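PDB 6TZ0: viral structural protein 4 from Bombyx mori cytoplasmic polyhedrosis virus, which binds GTP and packs against the viral RNA-dependent RNA polymerase, probably acting as its partner in transcription inside the virus particle. Local coordinates for residues 55-59 and 137-141; 65-71 and 174-178; 376-382 and 482-488. One frame throughout, in Å; residues are numbered along the deposited sequence.

Interaction 1 of 3, residues 55-59 and 137-141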
ATOM      1  N   MET B  55     -43.716  -4.337  -9.550  1.00 32.75           N
ATOM      2  CA  MET B  55     -43.511  -2.901  -9.392  1.00 32.75           C
ATOM      3  C   MET B  55     -42.078  -2.579  -8.984  1.00 32.75           C
ATOM      4  O   MET B  55     -41.485  -1.616  -9.486  1.00 32.75           O
ATOM      5  CB  MET B  55     -44.504  -2.364  -8.363  1.00 32.75           C
ATOM      6  CG  MET B  55     -44.480  -0.870  -8.144  1.00 32.75           C
ATOM      7  SD  MET B  55     -45.040   0.092  -9.542  1.00 32.75           S
ATOM      8  CE  MET B  55     -46.798  -0.210  -9.457  1.00 32.75           C
ATOM      9  N   LEU B  56     -41.493  -3.396  -8.100  1.00 31.33           N
ATOM     10  CA  LEU B  56     -40.115  -3.176  -7.670  1.00 31.33           C
ATOM     11  C   LEU B  56     -39.121  -3.398  -8.799  1.00 31.33           C
ATOM     12  O   LEU B  56     -38.145  -2.650  -8.918  1.00 31.33           O
ATOM     13  CB  LEU B  56     -39.772  -4.082  -6.493  1.00 31.33           C
ATOM     14  CG  LEU B  56     -40.268  -3.653  -5.122  1.00 31.33           C
ATOM     15  CD1 LEU B  56     -39.977  -4.733  -4.123  1.00 31.33           C
ATOM     16  CD2 LEU B  56     -39.551  -2.389  -4.739  1.00 31.33           C
ATOM     17  N   ALA B  57     -39.348  -4.418  -9.632  1.00 30.82           N
ATOM     18  CA  ALA B  57     -38.466  -4.637 -10.774  1.00 30.82           C
ATOM     19  C   ALA B  57     -38.563  -3.496 -11.778  1.00 30.82           C
ATOM     20  O   ALA B  57     -37.540  -3.061 -12.331  1.00 30.82           O
ATOM     21  CB  ALA B  57     -38.794  -5.970 -11.437  1.00 30.82           C
ATOM     22  N   LYS B  58     -39.777  -2.970 -11.990  1.00 33.67           N
ATOM     23  CA  LYS B  58     -39.947  -1.825 -12.883  1.00 33.67           C
ATOM     24  C   LYS B  58     -39.233  -0.583 -12.360  1.00 33.67           C
ATOM     25  O   LYS B  58     -38.572   0.122 -13.129  1.00 33.67           O
ATOM     26  CB  LYS B  58     -41.429  -1.525 -13.090  1.00 33.67           C
ATOM     27  CG  LYS B  58     -41.680  -0.349 -14.013  1.00 33.67           C
ATOM     28  CD  LYS B  58     -43.153  -0.091 -14.225  1.00 33.67           C
ATOM     29  CE  LYS B  58     -43.772   0.553 -13.001  1.00 33.67           C
ATOM     30  NZ  LYS B  58     -45.187   0.952 -13.230  1.00 33.67           N
ATOM     31  N   HIS B  59     -39.339  -0.303 -11.057  1.00 35.06           N
ATOM     32  CA  HIS B  59     -38.667   0.886 -10.537  1.00 35.06           C
ATOM     33  C   HIS B  59     -37.158   0.708 -10.465  1.00 35.06           C
ATOM     34  O   HIS B  59     -36.421   1.689 -10.587  1.00 35.06           O
ATOM     35  CB  HIS B  59     -39.179   1.274  -9.153  1.00 35.06           C
ATOM     36  CG  HIS B  59     -40.618   1.668  -9.123  1.00 35.06           C
ATOM     37  ND1 HIS B  59     -41.123   2.687  -9.897  1.00 35.06           N
ATOM     38  CD2 HIS B  59     -41.634   1.262  -8.330  1.00 35.06           C
ATOM     39  CE1 HIS B  59     -42.408   2.838  -9.636  1.00 35.06           C
ATOM     40  NE2 HIS B  59     -42.741   1.989  -8.684  1.00 35.06           N
ATOM     41  N   ALA B 137     -41.954   7.475  -8.009  1.00 41.04           N
ATOM     42  CA  ALA B 137     -42.006   6.031  -7.823  1.00 41.04           C
ATOM     43  C   ALA B 137     -42.571   5.663  -6.459  1.00 41.04           C
ATOM     44  O   ALA B 137     -43.312   4.680  -6.329  1.00 41.04           O
ATOM     45  CB  ALA B 137     -40.610   5.446  -7.998  1.00 41.04           C
ATOM     46  N   LEU B 138     -42.245   6.453  -5.435  1.00 40.40           N
ATOM     47  CA  LEU B 138     -42.796   6.216  -4.110  1.00 40.40           C
ATOM     48  C   LEU B 138     -44.289   6.509  -4.056  1.00 40.40           C
ATOM     49  O   LEU B 138     -45.015   5.823  -3.335  1.00 40.40           O
ATOM     50  CB  LEU B 138     -42.042   7.044  -3.072  1.00 40.40           C
ATOM     51  CG  LEU B 138     -40.592   6.631  -2.823  1.00 40.40           C
ATOM     52  CD1 LEU B 138     -39.905   7.604  -1.897  1.00 40.40           C
ATOM     53  CD2 LEU B 138     -40.515   5.229  -2.260  1.00 40.40           C
ATOM     54  N   THR B 139     -44.774   7.490  -4.825  1.00 40.79           N
ATOM     55  CA  THR B 139     -46.216   7.710  -4.905  1.00 40.79           C
ATOM     56  C   THR B 139     -46.921   6.557  -5.601  1.00 40.79           C
ATOM     57  O   THR B 139     -48.029   6.176  -5.206  1.00 40.79           O
ATOM     58  CB  THR B 139     -46.537   9.014  -5.630  1.00 40.79           C
ATOM     59  OG1 THR B 139     -45.892   9.032  -6.910  1.00 40.79           O
ATOM     60  CG2 THR B 139     -46.133  10.211  -4.811  1.00 40.79           C
ATOM     61  N   GLU B 140     -46.304   6.001  -6.644  1.00 38.58           N
ATOM     62  CA  GLU B 140     -46.901   4.863  -7.337  1.00 38.58           C
ATOM     63  C   GLU B 140     -46.967   3.630  -6.437  1.00 38.58           C
ATOM     64  O   GLU B 140     -48.009   2.956  -6.360  1.00 38.58           O
ATOM     65  CB  GLU B 140     -46.108   4.582  -8.610  1.00 38.58           C
ATOM     66  CG  GLU B 140     -46.662   3.492  -9.485  1.00 38.58           C
ATOM     67  CD  GLU B 140     -45.879   3.349 -10.769  1.00 38.58           C
ATOM     68  OE1 GLU B 140     -44.926   4.130 -10.969  1.00 38.58           O
ATOM     69  OE2 GLU B 140     -46.205   2.455 -11.576  1.00 38.58           O
ATOM     70  N   MET B 141     -45.878   3.350  -5.714  1.00 37.20           N
ATOM     71  CA  MET B 141     -45.875   2.258  -4.746  1.00 37.20           C
ATOM     72  C   MET B 141     -46.845   2.514  -3.597  1.00 37.20           C
ATOM     73  O   MET B 141     -47.467   1.572  -3.092  1.00 37.20           O
ATOM     74  CB  MET B 141     -44.453   2.044  -4.221  1.00 37.20           C
ATOM     75  CG  MET B 141     -44.302   0.882  -3.251  1.00 37.20           C
ATOM     76  SD  MET B 141     -44.589  -0.734  -3.975  1.00 37.20           S
ATOM     77  CE  MET B 141     -43.024  -0.993  -4.781  1.00 37.20           C
TER
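Met55, Lys58 and His59 meet Ala137, Glu140 and Met141 in an antiparallel helix-helix packing contact within the N-terminal helical part of the chain. Segments 55-59 and 137-141, parts of helices 41-60 and 136-146, run antiparallel at 171°, and their axes come no closer than 11.2 Å, a wide spacing bridged mainly by long side chains. Glu140 is the polar hub. Its chain is extended, with CG anti to the backbone N (chi1 -176°), which carries the carboxylate across the gap between the helices. There OE2 forms a salt bridge with Lys58 NZ; the lysine reaches it through a bend at chi3, its chain running nearly perpendicular to that of the glutamate on the exposed side of the interface. Met55 SD lies 3.3 Å from Glu140 OE2. Glu140 OE1 lies in the plane of the His59 ring at its edge, 3.1 Å from His59 CE1, while the carboxylate stands almost perpendicular to that ring. Deeper in, the Met55 and Met141 side chains lie side by side but point opposite ways, both bent at chi2 and chi3. The methyl CE of Met141 touches Met55 CG at 3.7 Å and Leu56 CD2 at the same distance, and Met76 of helix 70-79 packs on Met141 from outside the pair. At the Ala137 end the contact is a CH-pi interaction: Ala137 CB lies over one face of the His59 imidazole, 3.7 Å from the ring centroid and displaced toward ND1.

Interaction 2 of 3, residues 65-71 and 174-178; sequences GTLINPR and QLIAY
Gln174, Tyr178 and Pro70 bury the most surface where the last part of helix 170-176 and the residues after it meet the loop that leads into helix 70-79, within the N-terminal helical cluster. A pair of hydrogen bonds joins one side-chain amide to the loop backbone: Gln174 spans Thr66, donating to the carbonyl before it and accepting from the amide after it. Gln174 NE2 gives a hydrogen bond to Gly65 O of 3.0 Å, with an N-H...O angle of 150°; it arrives in the carbonyl plane on a lone pair, although Gly65 O itself is tilted out of the glutamine amide plane. In return Leu67 N makes a weak, more bent bond to Gln174 OE1, also 3.0 Å long. An extended chain beyond CG (chi2 170°) brings the amide to the loop, and the two bonds together restrict its rotation. Thr66 CA lies 3.4 Å from Gln174 NE2, between the two bonded backbone atoms. Thr66 OG1 turns instead to His63 O.

Pro70 opens helix 70-79, directly after Asn69 at the N-cap position. Its ring meets both other principal residues, with Pro70 CB 3.8 Å from Gln174 O and Pro70 CG against Tyr178 CE2, also at 3.8 Å. Leu175 CD2 sits beside Pro70 O and, more distantly, makes an apolar contact with Leu67 CD1. The polymerase chain borders this corner too, with its Gln939 on Pro70 and its Leu943 on Tyr178. The phenol ring covers the start of the helix: Arg71 N lies 4.0 Å above one face, offset toward the rim, and Arg71 CB approaches Tyr178 CD1 at 3.9 Å.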
ATOM      1  N   GLY B  65     -30.124  -0.271 -11.715  1.00 37.67           N
ATOM      2  CA  GLY B  65     -30.397  -1.472 -10.952  1.00 37.67           C
ATOM      3  C   GLY B  65     -30.569  -1.277  -9.462  1.00 37.67           C
ATOM      4  O   GLY B  65     -30.532  -2.261  -8.719  1.00 37.67           O
ATOM      5  N   THR B  66     -30.761  -0.045  -8.997  1.00 37.85           N
ATOM      6  CA  THR B  66     -30.884   0.251  -7.577  1.00 37.85           C
ATOM      7  C   THR B  66     -32.218   0.922  -7.283  1.00 37.85           C
ATOM      8  O   THR B  66     -32.921   1.383  -8.181  1.00 37.85           O
ATOM      9  CB  THR B  66     -29.748   1.160  -7.085  1.00 37.85           C
ATOM     10  OG1 THR B  66     -29.791   2.404  -7.794  1.00 37.85           O
ATOM     11  CG2 THR B  66     -28.402   0.512  -7.284  1.00 37.85           C
ATOM     12  N   LEU B  67     -32.548   0.985  -5.996  1.00 36.64           N
ATOM     13  CA  LEU B  67     -33.722   1.694  -5.514  1.00 36.64           C
ATOM     14  C   LEU B  67     -33.292   2.970  -4.802  1.00 36.64           C
ATOM     15  O   LEU B  67     -32.278   2.988  -4.102  1.00 36.64           O
ATOM     16  CB  LEU B  67     -34.546   0.811  -4.578  1.00 36.64           C
ATOM     17  CG  LEU B  67     -35.165  -0.402  -5.267  1.00 36.64           C
ATOM     18  CD1 LEU B  67     -35.788  -1.331  -4.254  1.00 36.64           C
ATOM     19  CD2 LEU B  67     -36.187   0.031  -6.292  1.00 36.64           C
ATOM     20  N   ILE B  68     -34.073   4.035  -4.981  1.00 41.04           N
ATOM     21  CA  ILE B  68     -33.605   5.375  -4.637  1.00 41.04           C
ATOM     22  C   ILE B  68     -33.736   5.657  -3.140  1.00 41.04           C
ATOM     23  O   ILE B  68     -33.008   6.493  -2.592  1.00 41.04           O
ATOM     24  CB  ILE B  68     -34.351   6.395  -5.518  1.00 41.04           C
ATOM     25  CG1 ILE B  68     -34.117   6.051  -6.982  1.00 41.04           C
ATOM     26  CG2 ILE B  68     -33.856   7.824  -5.328  1.00 41.04           C
ATOM     27  CD1 ILE B  68     -32.657   6.105  -7.375  1.00 41.04           C
ATOM     28  N   ASN B  69     -34.601   4.947  -2.423  1.00 37.23           N
ATOM     29  CA  ASN B  69     -34.642   5.069  -0.966  1.00 37.23           C
ATOM     30  C   ASN B  69     -35.099   3.738  -0.407  1.00 37.23           C
ATOM     31  O   ASN B  69     -36.290   3.533  -0.149  1.00 37.23           O
ATOM     32  CB  ASN B  69     -35.561   6.206  -0.520  1.00 37.23           C
ATOM     33  CG  ASN B  69     -35.346   6.603   0.926  1.00 37.23           C
ATOM     34  OD1 ASN B  69     -34.559   5.992   1.642  1.00 37.23           O
ATOM     35  ND2 ASN B  69     -36.030   7.651   1.354  1.00 37.23           N
ATOM     36  N   PRO B  70     -34.169   2.798  -0.203  1.00 34.47           N
ATOM     37  CA  PRO B  70     -34.569   1.449   0.221  1.00 34.47           C
ATOM     38  C   PRO B  70     -35.131   1.370   1.630  1.00 34.47           C
ATOM     39  O   PRO B  70     -35.897   0.442   1.903  1.00 34.47           O
ATOM     40  CB  PRO B  70     -33.273   0.641   0.082  1.00 34.47           C
ATOM     41  CG  PRO B  70     -32.189   1.641   0.163  1.00 34.47           C
ATOM     42  CD  PRO B  70     -32.723   2.882  -0.468  1.00 34.47           C
ATOM     43  N   ARG B  71     -34.815   2.315   2.520  1.00 35.73           N
ATOM     44  CA  ARG B  71     -35.480   2.332   3.820  1.00 35.73           C
ATOM     45  C   ARG B  71     -36.948   2.715   3.679  1.00 35.73           C
ATOM     46  O   ARG B  71     -37.813   2.138   4.348  1.00 35.73           O
ATOM     47  CB  ARG B  71     -34.758   3.279   4.780  1.00 35.73           C
ATOM     48  CG  ARG B  71     -35.348   3.275   6.179  1.00 35.73           C
ATOM     49  CD  ARG B  71     -34.537   4.045   7.199  1.00 35.73           C
ATOM     50  NE  ARG B  71     -34.380   5.453   6.860  1.00 35.73           N
ATOM     51  CZ  ARG B  71     -33.206   6.070   6.774  1.00 35.73           C
ATOM     52  NH1 ARG B  71     -33.148   7.354   6.454  1.00 35.73           N
ATOM     53  NH2 ARG B  71     -32.091   5.413   7.052  1.00 35.73           N
ATOM     54  N   GLN B 174     -31.349  -5.322  -1.704  1.00 28.99           N
ATOM     55  CA  GLN B 174     -31.298  -3.943  -1.232  1.00 28.99           C
ATOM     56  C   GLN B 174     -32.306  -3.701  -0.116  1.00 28.99           C
ATOM     57  O   GLN B 174     -32.057  -2.884   0.775  1.00 28.99           O
ATOM     58  CB  GLN B 174     -31.550  -2.995  -2.399  1.00 28.99           C
ATOM     59  CG  GLN B 174     -30.492  -3.091  -3.472  1.00 28.99           C
ATOM     60  CD  GLN B 174     -30.851  -2.345  -4.729  1.00 28.99           C
ATOM     61  OE1 GLN B 174     -31.863  -1.660  -4.794  1.00 28.99           O
ATOM     62  NE2 GLN B 174     -30.055  -2.537  -5.764  1.00 28.99           N
ATOM     63  N   LEU B 175     -33.438  -4.404  -0.144  1.00 26.94           N
ATOM     64  CA  LEU B 175     -34.435  -4.250   0.912  1.00 26.94           C
ATOM     65  C   LEU B 175     -34.099  -5.010   2.189  1.00 26.94           C
ATOM     66  O   LEU B 175     -34.643  -4.661   3.241  1.00 26.94           O
ATOM     67  CB  LEU B 175     -35.804  -4.711   0.426  1.00 26.94           C
ATOM     68  CG  LEU B 175     -36.421  -3.896  -0.697  1.00 26.94           C
ATOM     69  CD1 LEU B 175     -37.701  -4.558  -1.122  1.00 26.94           C
ATOM     70  CD2 LEU B 175     -36.659  -2.486  -0.236  1.00 26.94           C
ATOM     71  N   ILE B 176     -33.267  -6.055   2.113  1.00 26.69           N
ATOM     72  CA  ILE B 176     -32.944  -6.867   3.295  1.00 26.69           C
ATOM     73  C   ILE B 176     -32.244  -6.042   4.369  1.00 26.69           C
ATOM     74  O   ILE B 176     -32.500  -6.220   5.567  1.00 26.69           O
ATOM     75  CB  ILE B 176     -32.103  -8.102   2.887  1.00 26.69           C
ATOM     76  CG1 ILE B 176     -32.928  -9.087   2.074  1.00 26.69           C
ATOM     77  CG2 ILE B 176     -31.561  -8.865   4.079  1.00 26.69           C
ATOM     78  CD1 ILE B 176     -32.089 -10.148   1.405  1.00 26.69           C
ATOM     79  N   ALA B 177     -31.413  -5.081   3.968  1.00 26.45           N
ATOM     80  CA  ALA B 177     -30.617  -4.301   4.910  1.00 26.45           C
ATOM     81  C   ALA B 177     -31.438  -3.359   5.783  1.00 26.45           C
ATOM     82  O   ALA B 177     -30.907  -2.849   6.773  1.00 26.45           O
ATOM     83  CB  ALA B 177     -29.571  -3.492   4.153  1.00 26.45           C
ATOM     84  N   TYR B 178     -32.702  -3.112   5.449  1.00 30.32           N
ATOM     85  CA  TYR B 178     -33.532  -2.171   6.188  1.00 30.32           C
ATOM     86  C   TYR B 178     -34.816  -2.836   6.659  1.00 30.32           C
ATOM     87  O   TYR B 178     -35.856  -2.188   6.781  1.00 30.32           O
ATOM     88  CB  TYR B 178     -33.836  -0.944   5.337  1.00 30.32           C
ATOM     89  CG  TYR B 178     -32.595  -0.172   4.983  1.00 30.32           C
ATOM     90  CD1 TYR B 178     -32.038   0.728   5.877  1.00 30.32           C
ATOM     91  CD2 TYR B 178     -31.963  -0.364   3.765  1.00 30.32           C
ATOM     92  CE1 TYR B 178     -30.896   1.429   5.560  1.00 30.32           C
ATOM     93  CE2 TYR B 178     -30.823   0.329   3.441  1.00 30.32           C
ATOM     94  CZ  TYR B 178     -30.294   1.223   4.341  1.00 30.32           C
ATOM     95  OH  TYR B 178     -29.156   1.919   4.017  1.00 30.32           O
TER

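Interaction 3 of 3, residues 376-382 and 482-488; sequences QVVGHLS and PRTLIVE
Gly379 bonds through both its N and its O to strand 484-489: Gly379 N donates to Thr484 O over 2.8 Å, and Gly379 O accepts from Ile486 N, also at 2.8 Å. A weak bond from Leu381 N to Ile486 O continues this parallel ladder, whose segments run 17° from parallel. Beyond the ladder, His380 NE2 donates to Glu488 OE2 at 3.0 Å, approaching from above the carboxylate plane, with ring and carboxylate 75° apart. At the other end Thr484 OG1 donates to Val377 O; a chi1 of 62° directs the hydroxyl to Val377, just before strand 378-381. Gln376 OE1 receives only a weak bond from Arg483 NH1, whose guanidinium is held mainly by Val344 O and Val339 O.

Packing follows on both faces of the sheet. Val378 CG1 meets Ile486 CD1 at 3.8 Å on the His380 face, beneath helix 359-374. On the opposite face Leu485 CD2 rests against Gly379 CA at 3.9 Å, and Leu381 packs toward Val487.

Strand 484-489 separates edge strand 378-381 from strand 347-353, which leads to the GTP-binding loop, and the Glu488 side chain touches Thr360. This 2-3-1-4-5 parallel sheet fits a P-loop NTPase fold, with Glu488 placed much like the acidic residue of a Walker B strand.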
ATOM      1  N   GLN B 376      -6.269 -32.467 -23.809  1.00 34.55           N
ATOM      2  CA  GLN B 376      -4.857 -32.309 -23.514  1.00 34.55           C
ATOM      3  C   GLN B 376      -4.408 -33.418 -22.574  1.00 34.55           C
ATOM      4  O   GLN B 376      -5.217 -34.176 -22.037  1.00 34.55           O
ATOM      5  CB  GLN B 376      -4.579 -30.937 -22.895  1.00 34.55           C
ATOM      6  CG  GLN B 376      -4.976 -29.779 -23.782  1.00 34.55           C
ATOM      7  CD  GLN B 376      -4.617 -28.436 -23.188  1.00 34.55           C
ATOM      8  OE1 GLN B 376      -4.002 -28.358 -22.133  1.00 34.55           O
ATOM      9  NE2 GLN B 376      -5.027 -27.368 -23.852  1.00 34.55           N
ATOM     10  N   VAL B 377      -3.103 -33.508 -22.383  1.00 33.57           N
ATOM     11  CA  VAL B 377      -2.509 -34.488 -21.483  1.00 33.57           C
ATOM     12  C   VAL B 377      -2.439 -33.885 -20.088  1.00 33.57           C
ATOM     13  O   VAL B 377      -1.905 -32.786 -19.905  1.00 33.57           O
ATOM     14  CB  VAL B 377      -1.115 -34.906 -21.976  1.00 33.57           C
ATOM     15  CG1 VAL B 377      -0.440 -35.824 -20.976  1.00 33.57           C
ATOM     16  CG2 VAL B 377      -1.222 -35.581 -23.322  1.00 33.57           C
ATOM     17  N   VAL B 378      -2.975 -34.601 -19.103  1.00 31.79           N
ATOM     18  CA  VAL B 378      -2.983 -34.156 -17.714  1.00 31.79           C
ATOM     19  C   VAL B 378      -2.051 -35.057 -16.921  1.00 31.79           C
ATOM     20  O   VAL B 378      -2.209 -36.283 -16.926  1.00 31.79           O
ATOM     21  CB  VAL B 378      -4.399 -34.175 -17.120  1.00 31.79           C
ATOM     22  CG1 VAL B 378      -4.356 -33.801 -15.651  1.00 31.79           C
ATOM     23  CG2 VAL B 378      -5.309 -33.229 -17.876  1.00 31.79           C
ATOM     24  N   GLY B 379      -1.085 -34.455 -16.237  1.00 32.48           N
ATOM     25  CA  GLY B 379      -0.228 -35.193 -15.334  1.00 32.48           C
ATOM     26  C   GLY B 379      -0.748 -35.179 -13.907  1.00 32.48           C
ATOM     27  O   GLY B 379      -1.406 -34.241 -13.474  1.00 32.48           O
ATOM     28  N   HIS B 380      -0.435 -36.242 -13.169  1.00 32.72           N
ATOM     29  CA  HIS B 380      -0.941 -36.389 -11.807  1.00 32.72           C
ATOM     30  C   HIS B 380       0.151 -37.003 -10.938  1.00 32.72           C
ATOM     31  O   HIS B 380       0.392 -38.209 -11.001  1.00 32.72           O
ATOM     32  CB  HIS B 380      -2.210 -37.226 -11.786  1.00 32.72           C
ATOM     33  CG  HIS B 380      -2.740 -37.474 -10.412  1.00 32.72           C
ATOM     34  ND1 HIS B 380      -2.481 -38.634  -9.715  1.00 32.72           N
ATOM     35  CD2 HIS B 380      -3.464 -36.691  -9.581  1.00 32.72           C
ATOM     36  CE1 HIS B 380      -3.056 -38.569  -8.529  1.00 32.72           C
ATOM     37  NE2 HIS B 380      -3.653 -37.398  -8.420  1.00 32.72           N
ATOM     38  N   LEU B 381       0.796 -36.167 -10.129  1.00 33.37           N
ATOM     39  CA  LEU B 381       1.726 -36.637  -9.115  1.00 33.37           C
ATOM     40  C   LEU B 381       0.972 -36.955  -7.834  1.00 33.37           C
ATOM     41  O   LEU B 381       0.047 -36.237  -7.452  1.00 33.37           O
ATOM     42  CB  LEU B 381       2.800 -35.591  -8.825  1.00 33.37           C
ATOM     43  CG  LEU B 381       3.791 -35.251  -9.930  1.00 33.37           C
ATOM     44  CD1 LEU B 381       4.683 -34.121  -9.486  1.00 33.37           C
ATOM     45  CD2 LEU B 381       4.616 -36.462 -10.294  1.00 33.37           C
ATOM     46  N   SER B 382       1.380 -38.030  -7.167  1.00 34.20           N
ATOM     47  CA  SER B 382       0.794 -38.391  -5.888  1.00 34.20           C
ATOM     48  C   SER B 382       1.304 -37.468  -4.789  1.00 34.20           C
ATOM     49  O   SER B 382       2.146 -36.596  -5.004  1.00 34.20           O
ATOM     50  CB  SER B 382       1.108 -39.839  -5.543  1.00 34.20           C
ATOM     51  OG  SER B 382       0.610 -40.150  -4.258  1.00 34.20           O
ATOM     52  N   PRO B 482       3.972 -32.948 -18.794  1.00 33.98           N
ATOM     53  CA  PRO B 482       2.750 -32.415 -19.396  1.00 33.98           C
ATOM     54  C   PRO B 482       2.471 -30.989 -18.952  1.00 33.98           C
ATOM     55  O   PRO B 482       2.991 -30.502 -17.948  1.00 33.98           O
ATOM     56  CB  PRO B 482       1.665 -33.373 -18.904  1.00 33.98           C
ATOM     57  CG  PRO B 482       2.378 -34.612 -18.613  1.00 33.98           C
ATOM     58  CD  PRO B 482       3.706 -34.206 -18.079  1.00 33.98           C
ATOM     59  N   ARG B 483       1.639 -30.318 -19.744  1.00 33.07           N
ATOM     60  CA  ARG B 483       1.361 -28.904 -19.517  1.00 33.07           C
ATOM     61  C   ARG B 483       0.509 -28.692 -18.271  1.00 33.07           C
ATOM     62  O   ARG B 483       0.783 -27.797 -17.464  1.00 33.07           O
ATOM     63  CB  ARG B 483       0.671 -28.314 -20.744  1.00 33.07           C
ATOM     64  CG  ARG B 483       0.268 -26.889 -20.556  1.00 33.07           C
ATOM     65  CD  ARG B 483      -0.459 -26.324 -21.736  1.00 33.07           C
ATOM     66  NE  ARG B 483      -0.891 -24.966 -21.444  1.00 33.07           N
ATOM     67  CZ  ARG B 483      -2.057 -24.669 -20.886  1.00 33.07           C
ATOM     68  NH1 ARG B 483      -2.906 -25.633 -20.578  1.00 33.07           N
ATOM     69  NH2 ARG B 483      -2.378 -23.409 -20.650  1.00 33.07           N
ATOM     70  N   THR B 484      -0.532 -29.500 -18.101  1.00 32.21           N
ATOM     71  CA  THR B 484      -1.436 -29.377 -16.968  1.00 32.21           C
ATOM     72  C   THR B 484      -1.110 -30.465 -15.955  1.00 32.21           C
ATOM     73  O   THR B 484      -1.216 -31.654 -16.263  1.00 32.21           O
ATOM     74  CB  THR B 484      -2.892 -29.474 -17.417  1.00 32.21           C
ATOM     75  OG1 THR B 484      -3.121 -30.754 -18.004  1.00 32.21           O
ATOM     76  CG2 THR B 484      -3.195 -28.412 -18.453  1.00 32.21           C
ATOM     77  N   LEU B 485      -0.714 -30.055 -14.754  1.00 30.46           N
ATOM     78  CA  LEU B 485      -0.402 -30.965 -13.664  1.00 30.46           C
ATOM     79  C   LEU B 485      -1.434 -30.860 -12.552  1.00 30.46           C
ATOM     80  O   LEU B 485      -2.037 -29.808 -12.330  1.00 30.46           O
ATOM     81  CB  LEU B 485       0.974 -30.684 -13.064  1.00 30.46           C
ATOM     82  CG  LEU B 485       2.238 -31.024 -13.837  1.00 30.46           C
ATOM     83  CD1 LEU B 485       3.441 -30.496 -13.088  1.00 30.46           C
ATOM     84  CD2 LEU B 485       2.350 -32.523 -14.023  1.00 30.46           C
ATOM     85  N   ILE B 486      -1.621 -31.972 -11.850  1.00 30.14           N
ATOM     86  CA  ILE B 486      -2.410 -32.025 -10.629  1.00 30.14           C
ATOM     87  C   ILE B 486      -1.510 -32.619  -9.560  1.00 30.14           C
ATOM     88  O   ILE B 486      -1.137 -33.795  -9.639  1.00 30.14           O
ATOM     89  CB  ILE B 486      -3.689 -32.850 -10.794  1.00 30.14           C
ATOM     90  CG1 ILE B 486      -4.633 -32.160 -11.772  1.00 30.14           C
ATOM     91  CG2 ILE B 486      -4.373 -33.036  -9.458  1.00 30.14           C
ATOM     92  CD1 ILE B 486      -5.776 -33.017 -12.184  1.00 30.14           C
ATOM     93  N   VAL B 487      -1.148 -31.809  -8.573  1.00 29.64           N
ATOM     94  CA  VAL B 487      -0.179 -32.186  -7.554  1.00 29.64           C
ATOM     95  C   VAL B 487      -0.894 -32.239  -6.212  1.00 29.64           C
ATOM     96  O   VAL B 487      -1.663 -31.332  -5.878  1.00 29.64           O
ATOM     97  CB  VAL B 487       0.997 -31.193  -7.519  1.00 29.64           C
ATOM     98  CG1 VAL B 487       1.996 -31.577  -6.457  1.00 29.64           C
ATOM     99  CG2 VAL B 487       1.663 -31.120  -8.877  1.00 29.64           C
ATOM    100  N   GLU B 488      -0.659 -33.302  -5.457  1.00 31.28           N
ATOM    101  CA  GLU B 488      -1.233 -33.467  -4.133  1.00 31.28           C
ATOM    102  C   GLU B 488      -0.217 -33.072  -3.068  1.00 31.28           C
ATOM    103  O   GLU B 488       0.994 -33.183  -3.257  1.00 31.28           O
ATOM    104  CB  GLU B 488      -1.666 -34.912  -3.927  1.00 31.28           C
ATOM    105  CG  GLU B 488      -2.673 -35.413  -4.920  1.00 31.28           C
ATOM    106  CD  GLU B 488      -2.979 -36.877  -4.714  1.00 31.28           C
ATOM    107  OE1 GLU B 488      -2.356 -37.493  -3.828  1.00 31.28           O
ATOM    108  OE2 GLU B 488      -3.824 -37.420  -5.449  1.00 31.28           O
TER

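Overall arrangement
Interactions 1 and 2 are neighbours, with centres about 12 Å apart, and they touch: Leu56 CD1 packs on Leu175 CD1 at 3.8 Å. Their segments alternate along the chain, and through these contacts helices 41-60, 70-79, 136-146 and 170-176 form one N-terminal cluster, which at interaction 2 also borders the polymerase chain. Interaction 3 comes later in sequence, after both others have closed, and lies in the five-stranded parallel sheet of the GTP-binding region. Its centre is about 55 Å from that of interaction 1 and about 48 Å from that of interaction 2. The helical cluster and the nucleotide-binding sheet are therefore well separated parts of an elongated molecule.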